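Long-range contacts in putative superoxide reductase (PDB 3QZB), which probably reduces superoxide to hydrogen peroxide at a mononuclear iron centre, using electrons delivered by rubredoxin: residues P31-P36 and I47-G52; T61-R66 and Y126-G131. All blocks are in the same frame, centred on the assembly; numbering follows the deposited sequence.

Contact 1 of 2, residues P31-P36 and I47-G52; sequences PVIEAP and IVVTVG
The E34 side chain runs alongside V48, both rising from one face of a pair of antiparallel strands. The glutamate has CG beside its backbone N (chi1 -64°) and runs extended as far as the carboxylate, a course that draws OE2 along V48 and to 4.0 Å from its CG1. From there OE2 bonds a water, 2.6 Å away, that also bonds V32 O and T50 OG1. The water thus bridges a carboxylate, a backbone carbonyl and a hydroxyl, and K53 is a further, distant partner of OE2 through a long, weak ion pair. Beneath these side chains V32 pairs with T50 and E34 with V48, each through two backbone hydrogen bonds; the shortest, E34 N to V48 O, is 2.8 Å long. In the immunoglobulin-like β-sandwich of this protein, 31-34 is an outermost strand of a three-stranded sheet, and 44-51 is the middle one, joined on its other flank to 103-115. The opposite face of the pair turns inward to the second sheet. There V49 spreads its two methyls between P31 and I33: CG1, anti to the backbone N (chi1 -173°), reaches P31 CB at 3.9 Å, while CG2 faces I33 CG1 more loosely at 4.5 Å. V51 CG2 meets the same P31 CB at 4.0 Å, leaving the proline carbon touched by two valine methyls. Further along, I47 sets CG2 near I33 CG2 and CG1 at 4.2 Å from A35 CB. P31, I33 and A35 continue onto strands 119-127 and 131-141, and V49 onto I68 and V70 of strand 65-74.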
# COMPACT_ATOMS: atom_id res chain seq x y z
N PRO A 31 12.25 14.62 0.25
CA PRO A 31 10.81 14.91 0.43
C PRO A 31 10.68 16.14 1.32
O PRO A 31 11.23 16.16 2.42
CB PRO A 31 10.27 13.63 1.06
CG PRO A 31 11.42 13.09 1.85
CD PRO A 31 12.67 13.44 1.03
N VAL A 32 10.00 17.16 0.83
CA VAL A 32 9.89 18.42 1.52
C VAL A 32 8.52 18.55 2.20
O VAL A 32 7.49 18.40 1.54
CB VAL A 32 10.11 19.61 0.59
CG1 VAL A 32 9.94 20.94 1.36
CG2 VAL A 32 11.52 19.51 -0.05
N ILE A 33 8.54 18.72 3.52
CA ILE A 33 7.34 18.84 4.35
C ILE A 33 6.90 20.30 4.44
O ILE A 33 7.74 21.18 4.71
CB ILE A 33 7.64 18.35 5.77
CG1 ILE A 33 7.99 16.85 5.79
CG2 ILE A 33 6.38 18.58 6.68
CD1 ILE A 33 8.73 16.41 7.04
N GLU A 34 5.62 20.55 4.23
CA GLU A 34 4.99 21.84 4.54
C GLU A 34 3.89 21.56 5.56
O GLU A 34 2.93 20.86 5.26
CB GLU A 34 4.41 22.45 3.31
CG GLU A 34 5.46 22.80 2.28
CD GLU A 34 4.84 23.27 0.98
OE1 GLU A 34 4.41 24.45 0.92
OE2 GLU A 34 4.78 22.50 0.01
N ALA A 35 4.05 22.12 6.74
CA ALA A 35 3.07 21.93 7.82
C ALA A 35 3.24 23.13 8.75
O ALA A 35 4.33 23.66 8.88
CB ALA A 35 3.35 20.62 8.59
N PRO A 36 2.18 23.52 9.46
CA PRO A 36 2.30 24.62 10.44
C PRO A 36 3.25 24.27 11.58
O PRO A 36 3.36 23.12 11.98
CB PRO A 36 0.89 24.80 10.95
CG PRO A 36 0.10 23.74 10.43
CD PRO A 36 0.85 22.91 9.43
N ILE A 47 -0.82 18.62 5.96
CA ILE A 47 0.57 18.31 5.72
C ILE A 47 0.76 18.00 4.24
O ILE A 47 0.14 17.11 3.69
CB ILE A 47 1.04 17.11 6.55
CG1 ILE A 47 0.83 17.33 8.05
CG2 ILE A 47 2.51 16.78 6.25
CD1 ILE A 47 1.11 16.05 8.90
N VAL A 48 1.57 18.86 3.60
CA VAL A 48 1.93 18.65 2.19
C VAL A 48 3.34 18.08 2.16
O VAL A 48 4.25 18.57 2.85
CB VAL A 48 1.86 19.95 1.36
CG1 VAL A 48 2.05 19.63 -0.13
CG2 VAL A 48 0.54 20.67 1.58
N VAL A 49 3.54 17.03 1.36
CA VAL A 49 4.90 16.50 1.15
C VAL A 49 5.11 16.39 -0.37
O VAL A 49 4.25 15.89 -1.08
CB VAL A 49 5.13 15.15 1.82
CG1 VAL A 49 6.59 14.77 1.70
CG2 VAL A 49 4.68 15.16 3.28
N THR A 50 6.25 16.92 -0.82
CA THR A 50 6.57 16.99 -2.25
C THR A 50 8.00 16.54 -2.49
O THR A 50 8.92 16.99 -1.83
CB THR A 50 6.44 18.44 -2.74
OG1 THR A 50 5.15 18.96 -2.36
CG2 THR A 50 6.61 18.55 -4.25
N VAL A 51 8.19 15.63 -3.44
CA VAL A 51 9.56 15.32 -3.94
C VAL A 51 9.69 16.09 -5.27
O VAL A 51 8.79 16.14 -6.07
CB VAL A 51 9.74 13.80 -4.14
CG1 VAL A 51 11.10 13.48 -4.76
CG2 VAL A 51 9.58 13.07 -2.79
N GLY A 52 10.86 16.67 -5.44
CA GLY A 52 11.18 17.38 -6.67
C GLY A 52 10.65 18.75 -6.53
O GLY A 52 10.27 19.33 -7.52
O HOH W 1 5.76 20.11 0.10

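Contact 2 of 2, residues T61-R66 and Y126-G131; sequences TEHHIR and YCNIHG. With FE (Fe (III) ion), chain B.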
# COMPACT_ATOMS: atom_id res chain seq x y z
N THR A 61 8.35 5.99 -17.28
CA THR A 61 8.10 4.65 -16.96
C THR A 61 9.34 3.99 -16.29
O THR A 61 9.22 3.18 -15.39
CB THR A 61 7.68 3.90 -18.25
OG1 THR A 61 6.48 4.50 -18.82
CG2 THR A 61 7.45 2.40 -18.02
N GLU A 62 10.54 4.36 -16.74
CA GLU A 62 11.77 3.81 -16.24
C GLU A 62 12.25 4.38 -14.92
O GLU A 62 12.97 3.69 -14.19
CB GLU A 62 12.89 3.96 -17.31
CG GLU A 62 12.56 3.33 -18.66
CD GLU A 62 11.54 4.11 -19.56
OE1 GLU A 62 11.24 5.32 -19.35
OE2 GLU A 62 11.09 3.49 -20.58
N HIS A 63 11.87 5.63 -14.63
CA HIS A 63 12.44 6.35 -13.48
C HIS A 63 11.36 7.26 -12.90
O HIS A 63 10.96 8.24 -13.52
CB HIS A 63 13.64 7.18 -13.90
CG HIS A 63 14.30 7.92 -12.78
ND1 HIS A 63 15.05 9.04 -13.02
CD2 HIS A 63 14.27 7.76 -11.43
CE1 HIS A 63 15.48 9.52 -11.86
NE2 HIS A 63 15.02 8.75 -10.86
N HIS A 64 10.98 7.01 -11.65
CA HIS A 64 9.91 7.77 -11.01
C HIS A 64 9.93 7.58 -9.52
O HIS A 64 10.42 6.57 -9.00
CB HIS A 64 8.54 7.32 -11.59
CG HIS A 64 8.33 5.82 -11.53
ND1 HIS A 64 8.48 5.02 -12.64
CD2 HIS A 64 8.00 4.98 -10.52
CE1 HIS A 64 8.25 3.77 -12.29
NE2 HIS A 64 8.00 3.71 -11.01
N ILE A 65 9.35 8.55 -8.83
CA ILE A 65 9.06 8.39 -7.39
C ILE A 65 7.82 7.54 -7.20
O ILE A 65 6.78 7.78 -7.76
CB ILE A 65 8.86 9.77 -6.75
CG1 ILE A 65 10.06 10.70 -7.00
CG2 ILE A 65 8.51 9.62 -5.25
CD1 ILE A 65 11.37 10.14 -6.51
N ARG A 66 7.97 6.48 -6.42
CA ARG A 66 6.91 5.51 -6.16
C ARG A 66 5.94 5.94 -5.05
O ARG A 66 4.75 5.67 -5.16
CB ARG A 66 7.56 4.19 -5.74
CG ARG A 66 8.33 3.45 -6.84
CD ARG A 66 7.41 2.68 -7.73
NE ARG A 66 8.08 1.84 -8.70
CZ ARG A 66 8.66 0.70 -8.42
NH1 ARG A 66 8.67 0.21 -7.20
NH2 ARG A 66 9.25 -0.01 -9.40
N TYR A 126 10.51 7.16 -1.70
CA TYR A 126 11.18 6.08 -2.40
C TYR A 126 11.13 6.33 -3.90
O TYR A 126 10.06 6.48 -4.47
CB TYR A 126 10.49 4.74 -2.07
CG TYR A 126 11.12 3.55 -2.76
CD1 TYR A 126 12.43 3.18 -2.50
CD2 TYR A 126 10.42 2.86 -3.69
CE1 TYR A 126 13.01 2.13 -3.21
CE2 TYR A 126 10.99 1.79 -4.41
CZ TYR A 126 12.29 1.47 -4.16
OH TYR A 126 12.93 0.45 -4.88
N CYS A 127 12.33 6.33 -4.51
CA CYS A 127 12.51 6.36 -5.97
C CYS A 127 12.76 4.95 -6.43
O CYS A 127 13.38 4.14 -5.75
CB CYS A 127 13.70 7.26 -6.27
SG CYS A 127 14.08 7.22 -8.07
N ASN A 128 12.21 4.61 -7.59
CA ASN A 128 12.36 3.24 -8.11
C ASN A 128 13.81 2.85 -8.43
O ASN A 128 14.10 1.66 -8.48
CB ASN A 128 11.45 2.95 -9.28
CG ASN A 128 11.89 3.59 -10.57
OD1 ASN A 128 12.49 4.67 -10.58
ND2 ASN A 128 11.55 2.95 -11.70
N ILE A 129 14.73 3.83 -8.58
CA ILE A 129 16.12 3.51 -8.83
C ILE A 129 17.10 4.20 -7.89
O ILE A 129 18.26 3.84 -7.86
CB ILE A 129 16.52 3.78 -10.32
CG1 ILE A 129 16.54 5.26 -10.64
CG2 ILE A 129 15.63 2.97 -11.24
CD1 ILE A 129 16.86 5.59 -12.10
N HIS A 130 16.66 5.21 -7.09
CA HIS A 130 17.54 5.93 -6.21
C HIS A 130 17.20 5.77 -4.71
O HIS A 130 17.64 6.57 -3.87
CB HIS A 130 17.56 7.43 -6.54
CG HIS A 130 18.09 7.71 -7.92
ND1 HIS A 130 17.35 8.36 -8.91
CD2 HIS A 130 19.33 7.48 -8.46
CE1 HIS A 130 18.11 8.48 -9.97
NE2 HIS A 130 19.30 7.97 -9.75
N GLY A 131 16.47 4.71 -4.39
CA GLY A 131 16.27 4.33 -3.00
C GLY A 131 15.50 5.33 -2.15
O GLY A 131 14.60 6.03 -2.62
FE FE B . 15.30 9.09 -8.75
O HOH W 2 11.43 -1.15 -6.06
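H63 NE2, C127 SG and H130 ND1 converge on one iron(III) ion, the thiolate at 2.3 Å, and H29 and H57 complete the site. I129 N-H points almost straight at the sulfur, and H130 N-H adds a weaker bond. N128 is held by three hydrogen bonds: its backbone N donates to H64 O, OD1 accepts H64 N at 3.0 Å from above the carbonyl plane, and ND2 donates to E62 O. R66 N donates to Y126 O, and Y126 OH bonds E82 N of a third subunit. The N128 amide also stacks on the H64 imidazole, planes 25° apart, with ND2 3.4 Å above the ring plane, toward its rim. With alanine in place of N128, H64 N and E62 O would probably lose these partners and the H64 ring its stacked amide, leaving the turn that carries H63 less firmly fixed. H64 NE2 accepts R66 NE, while H64 ND1 bonds T60 O. N128 CB lies over one face of the R66 guanidinium, which reaches E93 of a second subunit in a salt bridge and N89 O of that subunit in a hydrogen bond. I129 CD1 sits over the H63 ring, 3.6 Å from its centroid, a CH-π contact. R66 is also backbone-bonded to F88, and I65 pairs with C127 where strand 65-74 runs antiparallel to 119-127.

How the contacts relate
From the N terminus the chain passes H29, an iron ligand, and enters contact 1, which closes a short connection holding strand 38-39 and joins two strands of the three-stranded sheet. It then runs through H57, another ligand, to T61-R66. Contact 2 closes a far longer excursion of 59 residues, more than half of them strand, that takes in strand 103-115 of the smaller sheet, and joins two strands of the larger one. The two loops follow one another, neither nesting nor crossing. Although their centres lie about 18 Å apart, they touch where V51 CG1 packs on I65 CG1 at 3.7 Å. That apolar junction ties the facing sheets together near the iron, about 7 Å from the V51 side chain.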